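Local coordinates for protein S-adenosylmethionine dependent methyltransferase (Mesorhizobium loti, PDB 3BKW) that probably transfers methyl groups from S-adenosylmethionine to an acceptor substrate, at residues L103-D109 against T129-S135; R164-P168 against A228-R233. All blocks are in the same frame, centred on the assembly; numbering follows the deposited sequence.

Interaction 1: residues L103-D109 against T129-S135; sequences LPQDSFD and TVHQALS. With EDO (1,2-ethanediol), chain F.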
loop_
_atom_site.group_PDB
_atom_site.type_symbol
_atom_site.label_atom_id
_atom_site.label_comp_id
_atom_site.label_asym_id
_atom_site.label_seq_id
_atom_site.Cartn_x
_atom_site.Cartn_y
_atom_site.Cartn_z
ATOM N N LEU A 103 -20.441 13.071 12.607
ATOM C CA LEU A 103 -21.355 12.000 12.235
ATOM C C LEU A 103 -21.895 11.369 13.509
ATOM O O LEU A 103 -21.141 11.247 14.491
ATOM C CB LEU A 103 -20.667 10.931 11.370
ATOM C CG LEU A 103 -20.281 11.253 9.918
ATOM C CD1 LEU A 103 -19.535 10.059 9.297
ATOM C CD2 LEU A 103 -21.508 11.605 9.090
ATOM N N PRO A 104 -23.187 10.966 13.507
ATOM C CA PRO A 104 -23.733 10.286 14.663
ATOM C C PRO A 104 -23.086 8.912 14.835
ATOM O O PRO A 104 -22.785 8.235 13.850
ATOM C CB PRO A 104 -25.226 10.161 14.331
ATOM C CG PRO A 104 -25.287 10.193 12.887
ATOM C CD PRO A 104 -24.211 11.113 12.450
ATOM N N GLN A 105 -22.866 8.531 16.084
ATOM C CA GLN A 105 -22.183 7.288 16.429
ATOM C C GLN A 105 -23.022 6.062 16.081
ATOM O O GLN A 105 -24.251 6.125 16.176
ATOM C CB GLN A 105 -21.899 7.279 17.938
ATOM C CG GLN A 105 -21.015 6.151 18.435
ATOM C CD GLN A 105 -20.854 6.142 19.960
ATOM O OE1 GLN A 105 -21.317 7.046 20.662
ATOM N NE2 GLN A 105 -20.191 5.108 20.469
ATOM N N ASP A 106 -22.356 4.985 15.637
ATOM C CA ASP A 106 -22.991 3.676 15.416
ATOM C C ASP A 106 -24.249 3.770 14.521
ATOM O O ASP A 106 -25.272 3.125 14.786
ATOM C CB ASP A 106 -23.312 3.118 16.830
ATOM C CG ASP A 106 -23.771 1.673 16.841
ATOM O OD1 ASP A 106 -23.401 0.899 15.956
ATOM O OD2 ASP A 106 -24.512 1.306 17.779
ATOM N N SER A 107 -24.160 4.599 13.481
ATOM C CA SER A 107 -25.297 4.914 12.593
ATOM C C SER A 107 -25.217 4.446 11.148
ATOM O O SER A 107 -26.212 4.587 10.398
ATOM C CB SER A 107 -25.523 6.421 12.631
ATOM O OG SER A 107 -25.987 6.783 13.918
ATOM N N PHE A 108 -24.068 3.900 10.743
ATOM C CA PHE A 108 -23.873 3.439 9.365
ATOM C C PHE A 108 -23.180 2.103 9.294
ATOM O O PHE A 108 -22.388 1.762 10.154
ATOM C CB PHE A 108 -23.101 4.493 8.557
ATOM C CG PHE A 108 -23.799 5.797 8.506
ATOM C CD1 PHE A 108 -24.819 6.005 7.587
ATOM C CD2 PHE A 108 -23.496 6.802 9.424
ATOM C CE1 PHE A 108 -25.506 7.209 7.560
ATOM C CE2 PHE A 108 -24.170 8.007 9.390
ATOM C CZ PHE A 108 -25.186 8.209 8.456
ATOM N N ASP A 109 -23.509 1.339 8.266
ATOM C CA ASP A 109 -22.875 0.056 7.987
ATOM C C ASP A 109 -21.755 0.224 6.965
ATOM O O ASP A 109 -20.859 -0.618 6.892
ATOM C CB ASP A 109 -23.908 -0.918 7.431
ATOM C CG ASP A 109 -25.054 -1.113 8.366
ATOM O OD1 ASP A 109 -24.800 -1.620 9.477
ATOM O OD2 ASP A 109 -26.191 -0.738 8.003
ATOM N N THR A 129 -13.562 9.901 12.869
ATOM C CA THR A 129 -14.981 10.256 12.809
ATOM C C THR A 129 -15.781 9.175 12.096
ATOM O O THR A 129 -16.844 8.752 12.583
ATOM C CB THR A 129 -15.153 11.636 12.158
ATOM O OG1 THR A 129 -14.553 12.607 13.025
ATOM C CG2 THR A 129 -16.614 12.008 11.960
ATOM N N VAL A 130 -15.262 8.709 10.963
ATOM C CA VAL A 130 -15.906 7.622 10.221
ATOM C C VAL A 130 -15.918 6.343 11.063
ATOM O O VAL A 130 -16.945 5.662 11.130
ATOM C CB VAL A 130 -15.274 7.435 8.821
ATOM C CG1 VAL A 130 -15.825 6.161 8.119
ATOM C CG2 VAL A 130 -15.526 8.670 7.949
ATOM N N HIS A 131 -14.808 6.041 11.739
ATOM C CA HIS A 131 -14.738 4.834 12.573
ATOM C C HIS A 131 -15.860 4.809 13.622
ATOM O O HIS A 131 -16.573 3.811 13.729
ATOM C CB HIS A 131 -13.356 4.685 13.221
ATOM C CG HIS A 131 -13.200 3.444 14.038
ATOM N ND1 HIS A 131 -13.557 3.379 15.368
ATOM C CD2 HIS A 131 -12.700 2.229 13.723
ATOM C CE1 HIS A 131 -13.290 2.172 15.833
ATOM N NE2 HIS A 131 -12.774 1.454 14.855
ATOM N N GLN A 132 -16.050 5.903 14.359
ATOM C CA GLN A 132 -17.112 5.941 15.398
ATOM C C GLN A 132 -18.546 5.921 14.831
ATOM O O GLN A 132 -19.467 5.454 15.508
ATOM C CB GLN A 132 -16.906 7.084 16.403
ATOM C CG GLN A 132 -17.011 8.505 15.886
ATOM C CD GLN A 132 -18.432 9.027 15.759
ATOM O OE1 GLN A 132 -19.223 8.950 16.708
ATOM N NE2 GLN A 132 -18.748 9.604 14.606
ATOM N N ALA A 133 -18.714 6.431 13.605
ATOM C CA ALA A 133 -20.003 6.438 12.915
ATOM C C ALA A 133 -20.406 5.056 12.416
ATOM O O ALA A 133 -21.600 4.801 12.238
ATOM C CB ALA A 133 -19.971 7.426 11.724
ATOM N N LEU A 134 -19.425 4.183 12.185
ATOM C CA LEU A 134 -19.686 2.830 11.680
ATOM C C LEU A 134 -20.020 1.867 12.807
ATOM O O LEU A 134 -19.409 1.913 13.891
ATOM C CB LEU A 134 -18.483 2.295 10.893
ATOM C CG LEU A 134 -18.230 2.910 9.515
ATOM C CD1 LEU A 134 -16.850 2.539 8.964
ATOM C CD2 LEU A 134 -19.331 2.502 8.555
ATOM N N SER A 135 -21.006 1.009 12.563
ATOM C CA SER A 135 -21.343 -0.049 13.524
ATOM C C SER A 135 -20.285 -1.144 13.411
ATOM O O SER A 135 -19.631 -1.250 12.368
ATOM C CB SER A 135 -22.736 -0.599 13.258
ATOM O OG SER A 135 -23.679 0.415 13.513
HETATM C C1 EDO F . -21.951 -3.394 9.806
HETATM O O1 EDO F . -23.122 -3.217 10.589
HETATM C C2 EDO F . -22.056 -4.711 9.048
HETATM O O2 EDO F . -22.984 -4.589 7.945
HETATM O O HOH W 1 -18.963 3.890 17.596
HETATM O O HOH W 2 -20.177 1.829 16.466
#

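Interaction 2: residues R164-P168 against A228-R233; sequences RRTWP and AEELDR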
loop_
_atom_site.group_PDB
_atom_site.type_symbol
_atom_site.label_atom_id
_atom_site.label_comp_id
_atom_site.label_asym_id
_atom_site.label_seq_id
_atom_site.Cartn_x
_atom_site.Cartn_y
_atom_site.Cartn_z
ATOM N N ARG A 164 9.531 6.131 -25.500
ATOM C CA ARG A 164 8.721 5.498 -24.471
ATOM C C ARG A 164 8.057 6.559 -23.584
ATOM O O ARG A 164 8.691 7.544 -23.196
ATOM C CB ARG A 164 9.595 4.577 -23.610
ATOM C CG ARG A 164 8.863 3.797 -22.544
ATOM C CD ARG A 164 9.824 2.984 -21.683
ATOM N NE ARG A 164 10.508 1.927 -22.441
ATOM C CZ ARG A 164 11.784 1.923 -22.854
ATOM N NH1 ARG A 164 12.636 2.918 -22.582
ATOM N NH2 ARG A 164 12.232 0.870 -23.538
ATOM N N ARG A 165 6.778 6.337 -23.278
ATOM C CA ARG A 165 6.014 7.217 -22.396
ATOM C C ARG A 165 6.423 6.909 -20.954
ATOM O O ARG A 165 6.423 5.759 -20.553
ATOM C CB ARG A 165 4.507 6.984 -22.573
ATOM C CG ARG A 165 3.596 7.785 -21.638
ATOM C CD ARG A 165 2.098 7.574 -21.907
ATOM N NE ARG A 165 1.712 6.154 -21.900
ATOM C CZ ARG A 165 1.571 5.357 -22.972
ATOM N NH1 ARG A 165 1.751 5.790 -24.227
ATOM N NH2 ARG A 165 1.233 4.081 -22.785
ATOM N N THR A 166 6.757 7.955 -20.185
ATOM C CA THR A 166 7.124 7.808 -18.759
ATOM C C THR A 166 6.447 8.873 -17.921
ATOM O O THR A 166 6.012 9.906 -18.440
ATOM C CB THR A 166 8.635 7.894 -18.516
ATOM O OG1 THR A 166 9.096 9.235 -18.756
ATOM C CG2 THR A 166 9.375 6.932 -19.416
ATOM N N TRP A 167 6.389 8.604 -16.617
ATOM C CA TRP A 167 5.794 9.495 -15.624
ATOM C C TRP A 167 6.864 9.836 -14.595
ATOM O O TRP A 167 7.115 9.037 -13.660
ATOM C CB TRP A 167 4.579 8.834 -14.961
ATOM C CG TRP A 167 3.869 9.724 -13.973
ATOM C CD1 TRP A 167 4.050 9.759 -12.629
ATOM C CD2 TRP A 167 2.886 10.729 -14.268
ATOM N NE1 TRP A 167 3.220 10.681 -12.070
ATOM C CE2 TRP A 167 2.499 11.307 -13.042
ATOM C CE3 TRP A 167 2.263 11.164 -15.450
ATOM C CZ2 TRP A 167 1.526 12.325 -12.948
ATOM C CZ3 TRP A 167 1.288 12.201 -15.372
ATOM C CH2 TRP A 167 0.937 12.768 -14.120
ATOM N N PRO A 168 7.544 10.988 -14.766
ATOM C CA PRO A 168 8.569 11.405 -13.806
ATOM C C PRO A 168 8.028 11.742 -12.420
ATOM O O PRO A 168 7.072 12.510 -12.298
ATOM C CB PRO A 168 9.198 12.631 -14.472
ATOM C CG PRO A 168 8.904 12.485 -15.887
ATOM C CD PRO A 168 7.526 11.914 -15.919
ATOM N N ALA A 228 -5.269 3.089 -22.202
ATOM C CA ALA A 228 -3.978 2.382 -22.369
ATOM C C ALA A 228 -2.808 3.039 -21.598
ATOM O O ALA A 228 -1.990 2.335 -20.993
ATOM C CB ALA A 228 -3.623 2.221 -23.870
ATOM N N GLU A 229 -2.757 4.376 -21.583
ATOM C CA GLU A 229 -1.701 5.101 -20.844
ATOM C C GLU A 229 -1.737 4.865 -19.323
ATOM O O GLU A 229 -0.720 4.986 -18.653
ATOM C CB GLU A 229 -1.716 6.607 -21.170
ATOM C CG GLU A 229 -2.877 7.381 -20.592
ATOM C CD GLU A 229 -2.872 8.836 -21.005
ATOM O OE1 GLU A 229 -2.662 9.140 -22.200
ATOM O OE2 GLU A 229 -3.104 9.680 -20.127
ATOM N N GLU A 230 -2.896 4.477 -18.794
ATOM C CA GLU A 230 -3.062 4.219 -17.359
ATOM C C GLU A 230 -2.262 2.980 -16.899
ATOM O O GLU A 230 -2.064 2.807 -15.709
ATOM C CB GLU A 230 -4.550 4.097 -16.980
ATOM C CG GLU A 230 -5.476 5.261 -17.481
ATOM C CD GLU A 230 -5.082 6.630 -16.951
ATOM O OE1 GLU A 230 -4.402 6.693 -15.915
ATOM O OE2 GLU A 230 -5.491 7.651 -17.551
ATOM N N LEU A 231 -1.800 2.136 -17.842
ATOM C CA LEU A 231 -0.913 0.999 -17.507
ATOM C C LEU A 231 0.458 1.430 -16.973
ATOM O O LEU A 231 1.109 0.676 -16.232
ATOM C CB LEU A 231 -0.712 0.070 -18.704
ATOM C CG LEU A 231 -1.980 -0.630 -19.218
ATOM C CD1 LEU A 231 -1.619 -1.540 -20.390
ATOM C CD2 LEU A 231 -2.683 -1.432 -18.144
ATOM N N ASP A 232 0.896 2.639 -17.317
ATOM C CA ASP A 232 2.219 3.126 -16.925
ATOM C C ASP A 232 2.311 3.689 -15.523
ATOM O O ASP A 232 3.342 3.530 -14.879
ATOM C CB ASP A 232 2.752 4.116 -17.956
ATOM C CG ASP A 232 3.149 3.430 -19.238
ATOM O OD1 ASP A 232 3.807 2.365 -19.184
ATOM O OD2 ASP A 232 2.839 3.975 -20.295
ATOM N N ARG A 233 1.255 4.350 -15.066
ATOM C CA ARG A 233 1.218 4.873 -13.714
ATOM C C ARG A 233 -0.234 4.975 -13.229
ATOM O O ARG A 233 -1.099 5.323 -14.018
ATOM C CB ARG A 233 1.926 6.236 -13.637
ATOM C CG ARG A 233 1.251 7.377 -14.407
ATOM C CD ARG A 233 0.392 8.251 -13.497
ATOM N NE ARG A 233 -0.260 9.287 -14.280
ATOM C CZ ARG A 233 -1.390 9.152 -14.963
ATOM N NH1 ARG A 233 -2.048 8.011 -14.990
ATOM N NH2 ARG A 233 -1.853 10.189 -15.667
HETATM O O HOH W 3 5.492 3.334 -21.514
#

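Interaction 1: residues L103-D109 against T129-S135
Residues 103-109 wrap the C-terminal end of helix 123-133 and then run parallel to the short strand 134-135, with Phe108 bridged to Leu134. Ala133 O takes two backbone bonds, from Ser107 N and Phe108 N. Asp106 N reaches Gln132 O, and Phe108 O accepts a hydrogen bond from Ser135 N at 2.9 Å. Asp106, Ser107 and Phe108 thus supply NH groups to the carbonyls of Gln132 and Ala133.

The side chain of Gln132 folds back over its own helix. Its CG lies between the backbone N and the carbonyl carbon (chi1 65°), and the chain bends again at chi2. Gln132 NE2 then donates to two carbonyls: Leu103 O at 2.9 Å, from above the carbonyl plane, and Thr129 O, on a lone pair. These two bonds hold the amide in place. Gln132 OE1 lies 3.4 Å from Gln105 CB. Ser135 OG gives a short bond of 2.5 Å to Asp106 OD1, from above the carboxylate plane. Next to these bonds, Ala133 CB packs against Leu103 CB at 3.6 Å. A 1,2-ethanediol, probably from the crystallisation liquor, donates from O1 to Asp109 OD1.

Arg46 also binds Asp109 OD1 and Ser135 OG. Phe108 lies on Val48 of strand 46-50 and on Tyr68 and Leu70 of strand 68-73 in the Rossmann-like central sheet, and Val130 of helix 123-133 touches Leu50 of strand 46-50.

Interaction 2: residues R164-P168 against A228-R233
Trp167 and Arg233 form a cation-pi contact that joins the two-stranded antiparallel sheet of 158-159 and 165-169 to the loop before strand 236-242. This is the tightly packed half. Arg233 lies over one face of the indole. Arg233 CD makes a CH-pi contact 3.7 Å from the centroid of the Trp167 five-membered ring. Arg233 CZ sits 4.3 Å from the centroid of the Trp167 six-membered ring. The guanidinium is not flat on the indole: the two planes are 75° apart. Arg233 CG takes the position between the backbone N and the carbonyl carbon (chi1 66°), and the chain bends at chi2 to run over the ring. Arg233 NH1 forms a salt bridge with Glu230 OE1 at 2.9 Å, which holds the far end of the guanidinium. Trp167 NE1 bonds to Ile148 O, and the ring of Trp157 meets Trp167 edge-to-face.

The Arg165 side is looser and partly exposed. Two conformers of this residue are deposited, so its details hold for one of them. In that conformer its NE makes a salt bridge to Asp232 OD2. Glu229 CB covers one guanidinium face. A water joins the two segments, donating to Arg165 O and weakly to Asp232 OD2.

Trp167 and Pro168 pair with a strand of the second subunit in an antiparallel ladder, which carries the sheet across the dimer interface. The other carboxylate oxygen of Asp232, OD1, accepts a hydrogen bond from Arg171 N of the second subunit.

From the N terminus, the chain first forms strands 46-50, 68-73 and 91-95 of the central sheet. Interaction 1 then closes a short loop: 19 residues, including most of strand 108-114 and the start of helix 123-133, lie between its segments. The chain next adds strand 138-145 before interaction 2 opens. Interaction 2 closes a longer loop of 59 residues, which holds strand 207-213 and helices 194-203 and 218-223. The two loops are in series and neither nest nor cross. The centres of interactions 1 and 2 are about 39 Å apart, on opposite sides of the chain's centre. Interaction 1 ties the end of helix 123-133 to the start of strand 108-114 in the Rossmann-like domain, whereas interaction 2 ties a peripheral hairpin at the dimer interface to the approach to strand 236-242.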